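Local coordinates for protein Rik1-associated factor 1 (Schizosaccharomyces pombe, PDB 4O9D) that helps to establish heterochromatin as a component of the Clr4 methyltransferase complex, which ubiquitylates histone H3 and methylates it to form H3K9me, at residues D94-K99 and H134-S139; S184-S189 and V199-D204; G348-T353 and V360-L365. One frame throughout, in Å; residues are numbered along the deposited sequence.

How the contacts relate
The WD-repeat portion of the protein is a propeller of eight blades, and the three contacts sample the levels at which such a fold is held together. From the N terminus, contact 1 comes first: after 94-99 the chain runs through the remaining strands of its blade and returns at 134-139, the inner strand of the next blade. Contact 2 closes the hairpin between the two inner strands of the following blade, and contact 3 closes the hairpin of the two middle strands in WD repeat 3. All are in series, neither nested nor crossed. Contacts 1 and 2 touch through His134 and Ser184 and through Phe188 on Leu138; contact 3 stands about 26 Å from both, centre to centre.

Contact 1. Residues D94-K99 and H134-S139; sequences DLCFSK and HKLALS
Asp94 reaches out of its strand to grip Lys135 and Leu136, and this carboxylate joins the inner strands of two consecutive propeller blades. Strands 94-97 and 134-138 run almost the same way, 15° apart, but their axes come no closer than 6.0 Å and they do not pair as a sheet; side chains do the joining. OD2 of Asp94 accepts twice. Lys135 NZ comes on its syn side at 2.6 Å, as a salt bridge, and the backbone N of Leu136 on its anti side at 2.9 Å in a nearly straight bond (174° at the hydrogen). The two donors lie on opposite faces of the carboxylate plane, an arrangement that probably stabilises the negative charge in a buried place. Lys135 manages this by bending at chi2 (76°) and again at chi4, curling its methylenes round the oxygen. The other oxygen, OD1, takes the N-H of Leu95 from above the plane, which helps to fix the rotation of the group.

Further along, the filling is apolar. Leu136 pushes CD1 toward the backbone at CA of Leu95, and Cys96 turns its sulfur to both leucines, SG being 4.2 Å from CB of Leu136 and 4.4 Å from CB of Leu138. At the end of the interface Lys99 and Leu138 run antiparallel to one another, the lysine methylenes resting on CD2. Packing is tight where Leu138 CD2 comes within 3.1 Å of the carbonyl O of Phe97.

A second shell sets these groups in place. A classic bulge, in which His134 and Lys135 both face Ala147 of the adjacent strand, shapes the start of 134-139, while OD1 of Asp142 accepts from the backbone N-H of Lys99.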
# COMPACT_ATOMS: atom_id res chain seq x y z
N ASP A 94 5.54 3.11 -4.58
CA ASP A 94 4.73 1.91 -4.71
C ASP A 94 5.40 0.96 -5.68
O ASP A 94 6.32 1.32 -6.40
CB ASP A 94 3.30 2.25 -5.18
CG ASP A 94 2.23 1.31 -4.56
OD1 ASP A 94 2.60 0.29 -3.93
OD2 ASP A 94 1.01 1.59 -4.72
N LEU A 95 4.94 -0.28 -5.68
CA LEU A 95 5.40 -1.25 -6.65
C LEU A 95 4.46 -2.42 -6.65
O LEU A 95 3.75 -2.67 -5.68
CB LEU A 95 6.84 -1.69 -6.38
CG LEU A 95 7.34 -1.75 -4.94
CD1 LEU A 95 6.66 -2.86 -4.18
CD2 LEU A 95 8.86 -1.93 -4.94
N CYS A 96 4.41 -3.12 -7.78
CA CYS A 96 3.56 -4.29 -7.88
C CYS A 96 4.07 -5.14 -9.02
O CYS A 96 4.56 -4.62 -10.02
CB CYS A 96 2.10 -3.90 -8.10
SG CYS A 96 1.86 -2.72 -9.43
N PHE A 97 3.97 -6.45 -8.86
CA PHE A 97 4.40 -7.38 -9.89
C PHE A 97 3.32 -7.55 -10.94
O PHE A 97 2.13 -7.51 -10.63
CB PHE A 97 4.70 -8.74 -9.26
CG PHE A 97 6.04 -8.81 -8.57
CD1 PHE A 97 7.19 -9.10 -9.30
CD2 PHE A 97 6.16 -8.58 -7.21
CE1 PHE A 97 8.42 -9.18 -8.67
CE2 PHE A 97 7.40 -8.65 -6.58
CZ PHE A 97 8.53 -8.95 -7.32
N SER A 98 3.75 -7.76 -12.18
CA SER A 98 2.83 -7.97 -13.29
C SER A 98 2.03 -9.25 -13.14
O SER A 98 2.52 -10.23 -12.57
CB SER A 98 3.63 -8.02 -14.60
OG SER A 98 2.83 -8.55 -15.62
N LYS A 99 0.81 -9.26 -13.67
CA LYS A 99 -0.04 -10.45 -13.57
C LYS A 99 0.55 -11.64 -14.36
O LYS A 99 0.26 -12.80 -14.06
CB LYS A 99 -1.46 -10.14 -14.06
CG LYS A 99 -2.16 -9.05 -13.24
CD LYS A 99 -2.05 -9.33 -11.73
CE LYS A 99 -3.01 -8.45 -10.92
NZ LYS A 99 -3.11 -8.92 -9.49
N HIS A 134 2.63 8.74 -6.50
CA HIS A 134 2.18 8.35 -5.13
C HIS A 134 1.60 6.93 -4.97
O HIS A 134 1.68 6.36 -3.88
CB HIS A 134 1.12 9.35 -4.62
CG HIS A 134 1.70 10.64 -4.10
ND1 HIS A 134 0.94 11.77 -3.90
CD2 HIS A 134 2.96 10.96 -3.72
CE1 HIS A 134 1.70 12.73 -3.40
NE2 HIS A 134 2.93 12.27 -3.29
N LYS A 135 0.97 6.38 -6.00
CA LYS A 135 0.35 5.03 -5.88
C LYS A 135 0.25 4.31 -7.21
O LYS A 135 0.14 4.94 -8.27
CB LYS A 135 -1.05 5.10 -5.28
CG LYS A 135 -1.45 3.84 -4.48
CD LYS A 135 -0.79 3.79 -3.11
CE LYS A 135 -1.22 2.53 -2.33
NZ LYS A 135 -0.94 1.27 -3.10
N LEU A 136 0.27 2.98 -7.15
CA LEU A 136 0.01 2.14 -8.32
C LEU A 136 -1.10 1.14 -8.06
O LEU A 136 -1.24 0.67 -6.94
CB LEU A 136 1.26 1.33 -8.70
CG LEU A 136 2.48 2.12 -9.13
CD1 LEU A 136 3.67 1.16 -9.34
CD2 LEU A 136 2.16 2.92 -10.39
N ALA A 137 -1.85 0.81 -9.09
CA ALA A 137 -2.83 -0.26 -9.05
C ALA A 137 -2.71 -1.02 -10.35
O ALA A 137 -2.27 -0.43 -11.36
CB ALA A 137 -4.23 0.28 -8.92
N LEU A 138 -3.15 -2.28 -10.33
CA LEU A 138 -3.04 -3.20 -11.47
C LEU A 138 -4.35 -3.97 -11.71
O LEU A 138 -4.93 -4.56 -10.78
CB LEU A 138 -1.89 -4.18 -11.21
CG LEU A 138 -1.34 -5.00 -12.38
CD1 LEU A 138 -0.82 -4.11 -13.49
CD2 LEU A 138 -0.22 -5.93 -11.89
N SER A 139 -4.84 -3.96 -12.94
CA SER A 139 -6.12 -4.60 -13.24
C SER A 139 -5.93 -6.09 -13.45
O SER A 139 -4.79 -6.57 -13.53
CB SER A 139 -6.73 -4.00 -14.51
OG SER A 139 -6.14 -4.57 -15.66

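Contact 2. Residues S184-S189 and V199-D204; sequences SLIEFS and VIIGYD
The ring of Phe188 lies beside Val199 and points the same way, with CE1 at 3.7 Å from CG2. Tyr203 carries Ile201 CG2 over one face, displaced toward the rim, and its carboxylate neighbour Asp204 receives the hydroxyl of Ser184 from above its plane: OG donates to OD1 across 2.8 Å. Asp204 brings the group there with CG between its backbone N and carbonyl carbon (chi1 58°). The same OG is also bonded to His134 of the preceding blade, which makes the serine a joint between blades. An alanine in place of Asp204 has no carboxylate, and the Ser184 hydroxyl would probably be left to His134 alone, less firmly set in its rotation.

These strands form the antiparallel hairpin of the two inner strands of a propeller blade. A classic beta bulge lies at Ser184 and Leu185, whose N-H groups both reach Gly202 O, at 2.9 and 3.2 Å. Leu185 packs its CB over the backbone of Gly202. Beyond it Ile186 lies alongside Ile201 and crosses Val199, its CG1 sitting 3.7 Å from Val199 CG1, while Glu187 and Ile200 exchange a pair of backbone bonds.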
# COMPACT_ATOMS: atom_id res chain seq x y z
N SER A 184 -3.51 10.75 -4.89
CA SER A 184 -2.64 9.98 -4.00
C SER A 184 -3.08 8.53 -3.71
O SER A 184 -2.31 7.79 -3.08
CB SER A 184 -2.48 10.72 -2.67
OG SER A 184 -1.84 11.98 -2.86
N LEU A 185 -4.28 8.13 -4.13
CA LEU A 185 -4.77 6.76 -3.93
C LEU A 185 -5.39 6.27 -5.21
O LEU A 185 -6.01 7.06 -5.92
CB LEU A 185 -5.84 6.72 -2.83
CG LEU A 185 -5.34 7.38 -1.54
CD1 LEU A 185 -6.53 7.69 -0.61
CD2 LEU A 185 -4.32 6.50 -0.90
N ILE A 186 -5.31 4.98 -5.50
CA ILE A 186 -5.90 4.49 -6.75
C ILE A 186 -6.17 2.99 -6.67
O ILE A 186 -5.35 2.23 -6.14
CB ILE A 186 -4.98 4.87 -7.96
CG1 ILE A 186 -5.78 5.04 -9.26
CG2 ILE A 186 -3.80 3.85 -8.14
CD1 ILE A 186 -5.02 5.87 -10.34
N GLU A 187 -7.34 2.58 -7.16
CA GLU A 187 -7.71 1.15 -7.20
C GLU A 187 -8.61 0.86 -8.41
O GLU A 187 -9.44 1.69 -8.80
CB GLU A 187 -8.48 0.73 -5.92
CG GLU A 187 -7.81 1.04 -4.59
CD GLU A 187 -6.74 0.02 -4.17
OE1 GLU A 187 -5.81 0.42 -3.40
OE2 GLU A 187 -6.82 -1.16 -4.60
N PHE A 188 -8.47 -0.32 -8.99
CA PHE A 188 -9.46 -0.79 -9.95
C PHE A 188 -10.66 -1.42 -9.27
O PHE A 188 -10.54 -1.95 -8.17
CB PHE A 188 -8.83 -1.82 -10.87
CG PHE A 188 -7.92 -1.23 -11.93
CD1 PHE A 188 -8.46 -0.68 -13.09
CD2 PHE A 188 -6.54 -1.23 -11.76
CE1 PHE A 188 -7.61 -0.13 -14.09
CE2 PHE A 188 -5.70 -0.68 -12.75
CZ PHE A 188 -6.25 -0.15 -13.92
N SER A 189 -11.80 -1.43 -9.96
CA SER A 189 -13.00 -2.06 -9.41
C SER A 189 -13.86 -2.66 -10.53
O SER A 189 -14.12 -1.99 -11.53
CB SER A 189 -13.80 -1.01 -8.62
OG SER A 189 -15.00 -1.54 -8.09
N VAL A 199 -11.99 2.92 -12.25
CA VAL A 199 -10.78 3.33 -11.54
C VAL A 199 -11.24 4.33 -10.50
O VAL A 199 -11.87 5.34 -10.83
CB VAL A 199 -9.78 4.02 -12.49
CG1 VAL A 199 -8.51 4.44 -11.74
CG2 VAL A 199 -9.47 3.09 -13.66
N ILE A 200 -10.94 4.02 -9.25
CA ILE A 200 -11.26 4.91 -8.14
C ILE A 200 -10.00 5.73 -7.85
O ILE A 200 -8.91 5.17 -7.73
CB ILE A 200 -11.63 4.08 -6.88
CG1 ILE A 200 -12.81 3.14 -7.18
CG2 ILE A 200 -11.92 5.00 -5.71
CD1 ILE A 200 -12.83 1.87 -6.21
N ILE A 201 -10.13 7.04 -7.75
CA ILE A 201 -8.99 7.86 -7.38
C ILE A 201 -9.27 8.73 -6.14
O ILE A 201 -10.28 9.43 -6.06
CB ILE A 201 -8.60 8.82 -8.49
CG1 ILE A 201 -8.30 8.05 -9.78
CG2 ILE A 201 -7.36 9.66 -8.08
CD1 ILE A 201 -7.72 8.92 -10.87
N GLY A 202 -8.33 8.72 -5.21
CA GLY A 202 -8.49 9.51 -4.00
C GLY A 202 -7.54 10.67 -4.07
O GLY A 202 -6.39 10.49 -4.46
N TYR A 203 -8.03 11.86 -3.71
CA TYR A 203 -7.22 13.08 -3.77
C TYR A 203 -6.95 13.66 -2.38
O TYR A 203 -7.78 13.54 -1.46
CB TYR A 203 -7.92 14.14 -4.65
CG TYR A 203 -8.16 13.73 -6.08
CD1 TYR A 203 -9.25 12.93 -6.43
CD2 TYR A 203 -7.33 14.17 -7.11
CE1 TYR A 203 -9.49 12.55 -7.77
CE2 TYR A 203 -7.55 13.79 -8.44
CZ TYR A 203 -8.63 13.00 -8.76
OH TYR A 203 -8.85 12.64 -10.08
N ASP A 204 -5.80 14.31 -2.23
CA ASP A 204 -5.50 15.05 -1.01
C ASP A 204 -4.84 16.37 -1.40
O ASP A 204 -4.72 16.65 -2.58
CB ASP A 204 -4.66 14.22 -0.04
CG ASP A 204 -3.32 13.76 -0.64
OD1 ASP A 204 -2.89 14.29 -1.69
OD2 ASP A 204 -2.67 12.88 -0.02

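Contact 3. Residues G348-T353 and V360-L365; sequences GNLFVT and VKVWDL
Trp363 and Thr353 stand roughly perpendicular, and the hydroxyl of the threonine meets the indole at its edge. NE1 donates to OG1 across 2.8 Å, with 159° at the hydrogen and the oxygen only 13° out of the ring plane, so the N-H of a buried indole is satisfied. Thr353 holds OG1 in the crowded position between its own N and carbonyl carbon (chi1 66°), which turns the oxygen toward the indole; His319 is bonded to that oxygen as well, so two partners fix the hydroxyl. On the same side of the sheet Phe351 slants against the indole, its CD2 4.0 Å from Trp363 CD1, and its ring also meets that of Trp344.

Away from the rings the contacts are mostly aliphatic. Val352 and Val360 meet branch to branch and are pressed hard together, CG1 to CG1 at 3.4 Å. Leu350 spreads its branches in two directions: CD1 goes to CG1 of Val362 at 3.8 Å, while CD2 crosses Asp364 and touches its CB at 3.6 Å. The carboxylate of Asp364 itself is paired with Arg366. Along the backbones, Phe351 with Trp363 and Thr353 with Lys361 each exchange two hydrogen bonds, and next to these pairs a water bridges the two segments, donating to Asn349 O at 2.7 Å and accepting from Leu365 N at 2.9 Å.

Trp363 and Asp364 are the dipeptide that names the WD repeat, and the linked tryptophan, threonine and histidine match three members of the Asp-His-Ser/Thr-Trp hydrogen-bonded tetrad of WD40 blades.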
# COMPACT_ATOMS: atom_id res chain seq x y z
N GLY A 348 -8.11 -16.24 6.49
CA GLY A 348 -8.48 -16.42 7.88
C GLY A 348 -9.41 -15.33 8.42
O GLY A 348 -10.02 -14.58 7.64
N ASN A 349 -9.51 -15.24 9.74
CA ASN A 349 -10.33 -14.22 10.39
C ASN A 349 -9.60 -13.37 11.43
O ASN A 349 -10.20 -12.49 12.05
CB ASN A 349 -11.58 -14.87 10.99
CG ASN A 349 -12.56 -15.33 9.92
OD1 ASN A 349 -12.97 -14.55 9.05
ND2 ASN A 349 -12.90 -16.61 9.97
N LEU A 350 -8.31 -13.57 11.58
CA LEU A 350 -7.55 -12.75 12.53
C LEU A 350 -7.11 -11.42 11.90
O LEU A 350 -6.83 -11.33 10.70
CB LEU A 350 -6.33 -13.51 13.02
CG LEU A 350 -6.65 -14.70 13.92
CD1 LEU A 350 -5.40 -15.41 14.37
CD2 LEU A 350 -7.47 -14.26 15.13
N PHE A 351 -7.03 -10.39 12.74
CA PHE A 351 -6.60 -9.06 12.32
C PHE A 351 -5.21 -8.83 12.92
O PHE A 351 -4.92 -9.27 14.04
CB PHE A 351 -7.61 -8.01 12.81
CG PHE A 351 -7.31 -6.58 12.38
CD1 PHE A 351 -7.22 -6.25 11.03
CD2 PHE A 351 -7.19 -5.57 13.33
CE1 PHE A 351 -6.96 -4.94 10.65
CE2 PHE A 351 -6.96 -4.25 12.96
CZ PHE A 351 -6.84 -3.93 11.60
N VAL A 352 -4.34 -8.19 12.15
CA VAL A 352 -2.98 -7.97 12.55
C VAL A 352 -2.54 -6.52 12.34
O VAL A 352 -2.61 -5.97 11.22
CB VAL A 352 -2.01 -8.89 11.76
CG1 VAL A 352 -0.59 -8.70 12.25
CG2 VAL A 352 -2.44 -10.34 11.88
N THR A 353 -2.01 -5.92 13.40
CA THR A 353 -1.63 -4.53 13.37
C THR A 353 -0.22 -4.33 13.92
O THR A 353 0.22 -5.07 14.80
CB THR A 353 -2.65 -3.63 14.13
OG1 THR A 353 -2.64 -3.93 15.53
CG2 THR A 353 -4.05 -3.83 13.59
N VAL A 360 4.02 -6.25 16.66
CA VAL A 360 2.95 -6.75 15.81
C VAL A 360 1.97 -7.49 16.71
O VAL A 360 2.33 -8.48 17.33
CB VAL A 360 3.48 -7.69 14.71
CG1 VAL A 360 2.33 -8.29 13.91
CG2 VAL A 360 4.47 -6.94 13.79
N LYS A 361 0.74 -6.99 16.78
CA LYS A 361 -0.27 -7.56 17.67
C LYS A 361 -1.32 -8.31 16.85
O LYS A 361 -1.64 -7.88 15.72
CB LYS A 361 -0.91 -6.44 18.51
CG LYS A 361 0.05 -5.90 19.60
CD LYS A 361 -0.55 -4.76 20.39
CE LYS A 361 0.38 -4.39 21.57
NZ LYS A 361 0.49 -5.55 22.53
N VAL A 362 -1.80 -9.43 17.40
CA VAL A 362 -2.78 -10.27 16.71
C VAL A 362 -4.11 -10.15 17.48
O VAL A 362 -4.11 -10.24 18.72
CB VAL A 362 -2.34 -11.76 16.63
CG1 VAL A 362 -3.38 -12.61 15.89
CG2 VAL A 362 -0.96 -11.91 15.95
N TRP A 363 -5.22 -9.93 16.75
CA TRP A 363 -6.53 -9.69 17.35
C TRP A 363 -7.62 -10.58 16.75
O TRP A 363 -7.61 -10.84 15.54
CB TRP A 363 -6.96 -8.23 17.13
CG TRP A 363 -5.89 -7.18 17.36
CD1 TRP A 363 -5.00 -6.71 16.44
CD2 TRP A 363 -5.65 -6.44 18.57
NE1 TRP A 363 -4.20 -5.72 17.01
CE2 TRP A 363 -4.58 -5.54 18.32
CE3 TRP A 363 -6.24 -6.45 19.85
CZ2 TRP A 363 -4.09 -4.66 19.28
CZ3 TRP A 363 -5.74 -5.58 20.83
CH2 TRP A 363 -4.67 -4.70 20.53
N ASP A 364 -8.56 -11.05 17.58
CA ASP A 364 -9.78 -11.71 17.09
C ASP A 364 -11.01 -10.92 17.55
O ASP A 364 -11.36 -10.92 18.73
CB ASP A 364 -9.91 -13.15 17.56
CG ASP A 364 -10.99 -13.91 16.81
OD1 ASP A 364 -12.00 -13.28 16.42
OD2 ASP A 364 -10.82 -15.12 16.59
N LEU A 365 -11.65 -10.23 16.61
CA LEU A 365 -12.73 -9.28 16.94
C LEU A 365 -14.00 -9.98 17.40
O LEU A 365 -14.96 -9.35 17.86
CB LEU A 365 -13.00 -8.37 15.74
CG LEU A 365 -12.05 -7.17 15.66
CD1 LEU A 365 -12.33 -6.20 16.83
CD2 LEU A 365 -10.59 -7.60 15.67
O HOH W 1 -11.77 -11.48 13.96